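Local structure of computationally designed four-helix bundle protein (Synthetic construct, 3U3B) at residues D13-L18 against H47-I52; D24-V29 against N40-L45. The protein is of unknown function but forms a hyperthermostable four-helix bundle, related by sequence to Hpt domains, with a computationally redesigned hydrophobic core. One frame throughout, in Å; residues are numbered along the deposited sequence.

Interaction 1 of 2, residues D13-L18 against H47-I52; sequences DELKEL and HTMKEI
Leu18 and Met49 make the closest packing between 13-18 and 47-52. Leu18 CB lies 3.6 Å from Met49 CG, and Met49 SD sits slightly farther from the same CB. The two side chains run past each other in opposite directions. Met49 CG stands anti to its own carbonyl carbon (chi1 -66°), which brings the start of the thioether chain alongside Leu18. On the neighbouring turn, Leu15 and Ile52 also pass in opposite senses. Leu15 CD2 touches Ile52 CG2 at 3.8 Å and reaches Met49 CB at 4.1 Å. Leu18 and Ile52 meet tip to tip, with their CD1 methyls 3.9 Å apart.

The helices are antiparallel neighbours in a four-helix bundle. The axes of the two short segments come within 10.2 Å, with their N-to-C directions 161° apart. Leu15 and Met49 are buried in the core. Leu15 also touches Leu101 of helix 84-102, and Met49 touches Leu65 of helix 59-76. Cutting Leu15 back to an alanine is likely to leave Ile52 CG2 and Met49 CB without their methyl neighbour and to lose the contact with Leu101.

The other flank is looser and more polar. Glu14 is exposed, with its extended chain crossing Ile52 at a slant. Glu14 CD comes to 3.9 Å from Ile52 CD1, so the carboxylate carbon lies against a methyl. Thr48 offers its methyl rather than its hydroxyl: CG2 lies 4.0 Å from Leu18 CD1. Thr48 OG1 is hydrogen-bonded instead to the backbone O of Arg44, one turn earlier in the same helix.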
loop_
_atom_site.group_PDB
_atom_site.type_symbol
_atom_site.label_atom_id
_atom_site.label_comp_id
_atom_site.label_asym_id
_atom_site.label_seq_id
_atom_site.Cartn_x
_atom_site.Cartn_y
_atom_site.Cartn_z
ATOM N N ASP A 13 0.121 -11.233 -8.623
ATOM C CA ASP A 13 0.435 -10.288 -9.686
ATOM C C ASP A 13 -0.460 -9.042 -9.581
ATOM O O ASP A 13 -0.020 -7.923 -9.862
ATOM C CB ASP A 13 0.267 -10.929 -11.052
ATOM C CG ASP A 13 1.427 -11.846 -11.424
ATOM O OD1 ASP A 13 2.453 -11.860 -10.707
ATOM O OD2 ASP A 13 1.316 -12.547 -12.452
ATOM N N GLU A 14 -1.701 -9.237 -9.168
ATOM C CA GLU A 14 -2.637 -8.137 -8.987
ATOM C C GLU A 14 -2.177 -7.240 -7.844
ATOM O O GLU A 14 -2.251 -6.001 -7.937
ATOM C CB GLU A 14 -4.019 -8.710 -8.723
ATOM C CG GLU A 14 -5.115 -7.716 -8.446
ATOM C CD GLU A 14 -6.396 -8.421 -8.048
ATOM O OE1 GLU A 14 -6.305 -9.584 -7.610
ATOM O OE2 GLU A 14 -7.487 -7.829 -8.176
ATOM N N LEU A 15 -1.672 -7.861 -6.781
ATOM C CA LEU A 15 -1.198 -7.126 -5.621
ATOM C C LEU A 15 0.060 -6.330 -5.963
ATOM O O LEU A 15 0.225 -5.179 -5.518
ATOM C CB LEU A 15 -0.927 -8.054 -4.450
ATOM C CG LEU A 15 -2.163 -8.551 -3.697
ATOM C CD1 LEU A 15 -1.793 -9.700 -2.722
ATOM C CD2 LEU A 15 -2.884 -7.415 -2.980
ATOM N N LYS A 16 0.944 -6.937 -6.752
ATOM C CA LYS A 16 2.148 -6.248 -7.231
ATOM C C LYS A 16 1.836 -5.058 -8.142
ATOM O O LYS A 16 2.539 -4.035 -8.096
ATOM C CB LYS A 16 3.064 -7.225 -7.970
ATOM C CG LYS A 16 3.672 -8.269 -7.084
ATOM C CD LYS A 16 4.490 -9.250 -7.912
ATOM C CE LYS A 16 5.093 -10.355 -7.051
ATOM N NZ LYS A 16 6.027 -11.245 -7.827
ATOM N N GLU A 17 0.804 -5.177 -8.975
ATOM C CA GLU A 17 0.373 -4.053 -9.815
ATOM C C GLU A 17 -0.177 -2.899 -8.958
ATOM O O GLU A 17 0.130 -1.718 -9.206
ATOM C CB GLU A 17 -0.660 -4.504 -10.857
ATOM C CG GLU A 17 -0.047 -5.006 -12.173
ATOM C CD GLU A 17 -1.071 -5.553 -13.165
ATOM O OE1 GLU A 17 -2.152 -6.008 -12.724
ATOM O OE2 GLU A 17 -0.786 -5.528 -14.390
ATOM N N LEU A 18 -0.979 -3.230 -7.951
ATOM C CA LEU A 18 -1.493 -2.218 -7.035
ATOM C C LEU A 18 -0.356 -1.524 -6.278
ATOM O O LEU A 18 -0.396 -0.309 -6.111
ATOM C CB LEU A 18 -2.499 -2.840 -6.053
ATOM C CG LEU A 18 -3.770 -3.368 -6.698
ATOM C CD1 LEU A 18 -4.540 -4.215 -5.714
ATOM C CD2 LEU A 18 -4.636 -2.210 -7.203
ATOM N N HIS A 47 -6.432 0.268 0.634
ATOM C CA HIS A 47 -7.649 -0.353 1.150
ATOM C C HIS A 47 -8.062 -1.547 0.290
ATOM O O HIS A 47 -8.565 -2.571 0.795
ATOM C CB HIS A 47 -8.765 0.702 1.172
ATOM C CG HIS A 47 -9.979 0.307 1.942
ATOM N ND1 HIS A 47 -11.066 -0.303 1.360
ATOM C CD2 HIS A 47 -10.295 0.463 3.250
ATOM C CE1 HIS A 47 -11.987 -0.535 2.271
ATOM N NE2 HIS A 47 -11.549 -0.073 3.426
ATOM N N THR A 48 -7.884 -1.395 -1.015
ATOM C CA THR A 48 -8.161 -2.449 -1.992
ATOM C C THR A 48 -7.221 -3.658 -1.766
ATOM O O THR A 48 -7.648 -4.820 -1.746
ATOM C CB THR A 48 -8.020 -1.898 -3.423
ATOM O OG1 THR A 48 -9.018 -0.891 -3.641
ATOM C CG2 THR A 48 -8.183 -2.972 -4.456
ATOM N N MET A 49 -5.943 -3.379 -1.590
ATOM C CA MET A 49 -4.955 -4.422 -1.302
ATOM C C MET A 49 -5.254 -5.157 -0.006
ATOM O O MET A 49 -5.097 -6.376 0.074
ATOM C CB MET A 49 -3.575 -3.788 -1.195
ATOM C CG MET A 49 -3.078 -3.206 -2.487
ATOM S SD MET A 49 -1.296 -2.822 -2.334
ATOM C CE MET A 49 -1.267 -1.333 -1.364
ATOM N N LYS A 50 -5.670 -4.407 1.009
ATOM C CA LYS A 50 -5.971 -4.953 2.324
ATOM C C LYS A 50 -7.118 -5.944 2.238
ATOM O O LYS A 50 -7.031 -7.019 2.822
ATOM C CB LYS A 50 -6.347 -3.814 3.251
ATOM C CG LYS A 50 -6.837 -4.195 4.643
ATOM C CD LYS A 50 -5.767 -4.826 5.475
ATOM C CE LYS A 50 -6.177 -4.858 6.946
ATOM N NZ LYS A 50 -7.489 -5.527 7.161
ATOM N N GLU A 51 -8.168 -5.572 1.509
ATOM C CA GLU A 51 -9.307 -6.470 1.239
ATOM C C GLU A 51 -8.808 -7.789 0.618
ATOM O O GLU A 51 -9.189 -8.882 1.059
ATOM C CB GLU A 51 -10.307 -5.796 0.296
ATOM C CG GLU A 51 -11.466 -6.719 -0.104
ATOM C CD GLU A 51 -12.429 -6.114 -1.101
ATOM O OE1 GLU A 51 -12.166 -5.005 -1.627
ATOM O OE2 GLU A 51 -13.466 -6.760 -1.371
ATOM N N ILE A 52 -7.975 -7.697 -0.414
ATOM C CA ILE A 52 -7.444 -8.900 -1.068
ATOM C C ILE A 52 -6.631 -9.769 -0.101
ATOM O O ILE A 52 -6.830 -10.999 -0.046
ATOM C CB ILE A 52 -6.585 -8.547 -2.294
ATOM C CG1 ILE A 52 -7.459 -7.926 -3.376
ATOM C CG2 ILE A 52 -5.816 -9.788 -2.832
ATOM C CD1 ILE A 52 -6.694 -7.199 -4.406
#

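Interaction 2 of 2, residues D24-V29 against N40-L45; sequences DDIKEV and NKIYRL
The Asp25 carboxylate meets Lys41 and Leu45 through OD2. The Asp25 side chain crosses both at about a right angle. Its OD2 is 3.7 Å from Lys41 CB and 3.8 Å from Leu45 CD1, so carbon rather than nitrogen meets the oxygen. A second flat group, the Arg44 guanidinium, takes no part across the helices. The backbone O of Asn40, in the same helix, sits on one face, 3.7 Å above the plane and over its centre.

Nearer the backbone of Asp25 the contact is apolar. Asp25 CB packs against Ile42 CG1 at 3.7 Å. With Ile42 CG1 anti to its carbonyl carbon (chi1 -73°) and CD1 extended beyond it, the CD1 methyl extends to Ile26, where it lies 4.0 Å from Ile26 CG1. Val29 CG1 touches the same methyl more loosely, at 4.5 Å. Ile26 and Ile42 cross nearly square.

The segments belong to the first two helices of the bundle, joined as an antiparallel helical hairpin, with local axes 10.1 Å apart at closest. Ile26 also touches Val90 and Leu94 of helix 84-102, and Ile42 touches Val22 of helix 3-30.

Lys41 NZ stays 6.6 Å from Asp25 OD2. The opposite charges are therefore not in contact, and any attraction between them is likely to be weak and long-range. Van der Waals contacts of Ile42 and of Asp25 carry this contact, rather than a salt bridge.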
loop_
_atom_site.group_PDB
_atom_site.type_symbol
_atom_site.label_atom_id
_atom_site.label_comp_id
_atom_site.label_asym_id
_atom_site.label_seq_id
_atom_site.Cartn_x
_atom_site.Cartn_y
_atom_site.Cartn_z
ATOM N N ASP A 24 3.954 4.691 -7.863
ATOM C CA ASP A 24 3.855 5.705 -8.918
ATOM C C ASP A 24 3.170 6.966 -8.376
ATOM O O ASP A 24 3.603 8.078 -8.661
ATOM C CB ASP A 24 3.115 5.137 -10.135
ATOM C CG ASP A 24 3.976 4.150 -10.962
ATOM O OD1 ASP A 24 5.225 4.244 -10.990
ATOM O OD2 ASP A 24 3.394 3.240 -11.578
ATOM N N ASP A 25 2.137 6.803 -7.547
ATOM C CA ASP A 25 1.482 7.973 -6.927
ATOM C C ASP A 25 2.339 8.634 -5.840
ATOM O O ASP A 25 2.322 9.862 -5.694
ATOM C CB ASP A 25 0.101 7.610 -6.370
ATOM C CG ASP A 25 -0.946 7.465 -7.464
ATOM O OD1 ASP A 25 -0.688 7.879 -8.626
ATOM O OD2 ASP A 25 -2.046 6.952 -7.153
ATOM N N ILE A 26 3.120 7.844 -5.114
ATOM C CA ILE A 26 4.015 8.390 -4.106
ATOM C C ILE A 26 5.093 9.266 -4.758
ATOM O O ILE A 26 5.492 10.295 -4.206
ATOM C CB ILE A 26 4.677 7.296 -3.298
ATOM C CG1 ILE A 26 3.709 6.743 -2.254
ATOM C CG2 ILE A 26 5.904 7.832 -2.614
ATOM C CD1 ILE A 26 4.323 5.639 -1.432
ATOM N N LYS A 27 5.550 8.874 -5.940
ATOM C CA LYS A 27 6.542 9.677 -6.634
ATOM C C LYS A 27 5.978 11.050 -6.926
ATOM O O LYS A 27 6.676 12.079 -6.789
ATOM C CB LYS A 27 6.962 9.002 -7.931
ATOM C CG LYS A 27 7.800 7.783 -7.696
ATOM C CD LYS A 27 8.311 7.165 -9.001
ATOM C CE LYS A 27 9.179 5.915 -8.730
ATOM N NZ LYS A 27 8.405 4.681 -8.320
ATOM N N GLU A 28 4.713 11.079 -7.335
ATOM C CA GLU A 28 4.063 12.361 -7.674
ATOM C C GLU A 28 3.805 13.203 -6.429
ATOM O O GLU A 28 3.983 14.426 -6.466
ATOM C CB GLU A 28 2.722 12.165 -8.407
ATOM C CG GLU A 28 2.798 11.613 -9.847
ATOM C CD GLU A 28 4.039 12.079 -10.623
ATOM O OE1 GLU A 28 4.313 13.302 -10.642
ATOM O OE2 GLU A 28 4.743 11.216 -11.212
ATOM N N VAL A 29 3.332 12.579 -5.346
ATOM C CA VAL A 29 3.003 13.350 -4.137
ATOM C C VAL A 29 4.275 13.871 -3.447
ATOM O O VAL A 29 4.244 14.857 -2.693
ATOM C CB VAL A 29 2.081 12.554 -3.165
ATOM C CG1 VAL A 29 2.888 11.610 -2.286
ATOM C CG2 VAL A 29 1.225 13.529 -2.340
ATOM N N ASN A 40 -5.503 10.632 -1.243
ATOM C CA ASN A 40 -6.774 9.921 -1.355
ATOM C C ASN A 40 -6.706 8.699 -2.247
ATOM O O ASN A 40 -7.223 7.620 -1.880
ATOM C CB ASN A 40 -7.890 10.872 -1.804
ATOM C CG ASN A 40 -8.522 11.595 -0.644
ATOM O OD1 ASN A 40 -9.215 10.978 0.167
ATOM N ND2 ASN A 40 -8.317 12.927 -0.565
ATOM N N LYS A 41 -6.098 8.826 -3.426
ATOM C CA LYS A 41 -5.964 7.680 -4.340
ATOM C C LYS A 41 -5.146 6.568 -3.691
ATOM O O LYS A 41 -5.467 5.372 -3.817
ATOM C CB LYS A 41 -5.263 8.096 -5.645
ATOM C CG LYS A 41 -6.222 8.782 -6.634
ATOM C CD LYS A 41 -5.499 9.579 -7.741
ATOM C CE LYS A 41 -6.446 10.558 -8.460
ATOM N NZ LYS A 41 -7.735 9.925 -8.889
ATOM N N ILE A 42 -4.072 6.969 -3.032
ATOM C CA ILE A 42 -3.222 6.047 -2.316
ATOM C C ILE A 42 -3.971 5.308 -1.217
ATOM O O ILE A 42 -3.845 4.082 -1.096
ATOM C CB ILE A 42 -1.980 6.782 -1.736
ATOM C CG1 ILE A 42 -1.002 7.135 -2.858
ATOM C CG2 ILE A 42 -1.265 5.948 -0.666
ATOM C CD1 ILE A 42 0.023 8.177 -2.420
ATOM N N TYR A 43 -4.765 6.027 -0.434
ATOM C CA TYR A 43 -5.522 5.389 0.625
ATOM C C TYR A 43 -6.419 4.331 0.021
ATOM O O TYR A 43 -6.474 3.208 0.534
ATOM C CB TYR A 43 -6.385 6.381 1.393
ATOM C CG TYR A 43 -7.064 5.732 2.566
ATOM C CD1 TYR A 43 -6.466 5.716 3.814
ATOM C CD2 TYR A 43 -8.274 5.051 2.404
ATOM C CE1 TYR A 43 -7.058 5.097 4.876
ATOM C CE2 TYR A 43 -8.884 4.422 3.483
ATOM C CZ TYR A 43 -8.259 4.446 4.705
ATOM O OH TYR A 43 -8.841 3.836 5.770
ATOM N N ARG A 44 -7.132 4.680 -1.057
ATOM C CA ARG A 44 -8.087 3.729 -1.666
ATOM C C ARG A 44 -7.406 2.502 -2.325
ATOM O O ARG A 44 -7.971 1.400 -2.311
ATOM C CB ARG A 44 -9.087 4.422 -2.608
ATOM C CG ARG A 44 -10.139 5.277 -1.859
ATOM C CD ARG A 44 -11.181 5.937 -2.771
ATOM N NE ARG A 44 -10.552 6.894 -3.695
ATOM C CZ ARG A 44 -10.539 8.213 -3.566
ATOM N NH1 ARG A 44 -11.159 8.825 -2.568
ATOM N NH2 ARG A 44 -9.922 8.935 -4.478
ATOM N N LEU A 45 -6.205 2.683 -2.875
ATOM C CA LEU A 45 -5.418 1.593 -3.406
ATOM C C LEU A 45 -5.004 0.639 -2.297
ATOM O O LEU A 45 -5.155 -0.595 -2.439
ATOM C CB LEU A 45 -4.179 2.109 -4.147
ATOM C CG LEU A 45 -4.455 2.701 -5.528
ATOM C CD1 LEU A 45 -3.258 3.541 -5.996
ATOM C CD2 LEU A 45 -4.801 1.625 -6.556
#

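In the fold
The chain starts with helix 3-30, which supplies 13-18 to interaction 1 and then 24-29 to interaction 2. It turns back through the connection after residue 30 into helix 36-56. There 40-45 comes first and closes the shorter loop, with 10 residues between the segments of interaction 2. Next, 47-52 closes the longer loop of interaction 1, with 28 residues between. The loops nest and do not cross, as expected of an antiparallel helical hairpin. Both contacts hold helix 3-30 against helix 36-56, at two levels along the pair. The centres are about 13 Å apart, and Leu18 CD2 touches Leu45 CD2 at 3.9 Å, joining the two contacts. Helices 59-76 and 84-102 complete the bundle.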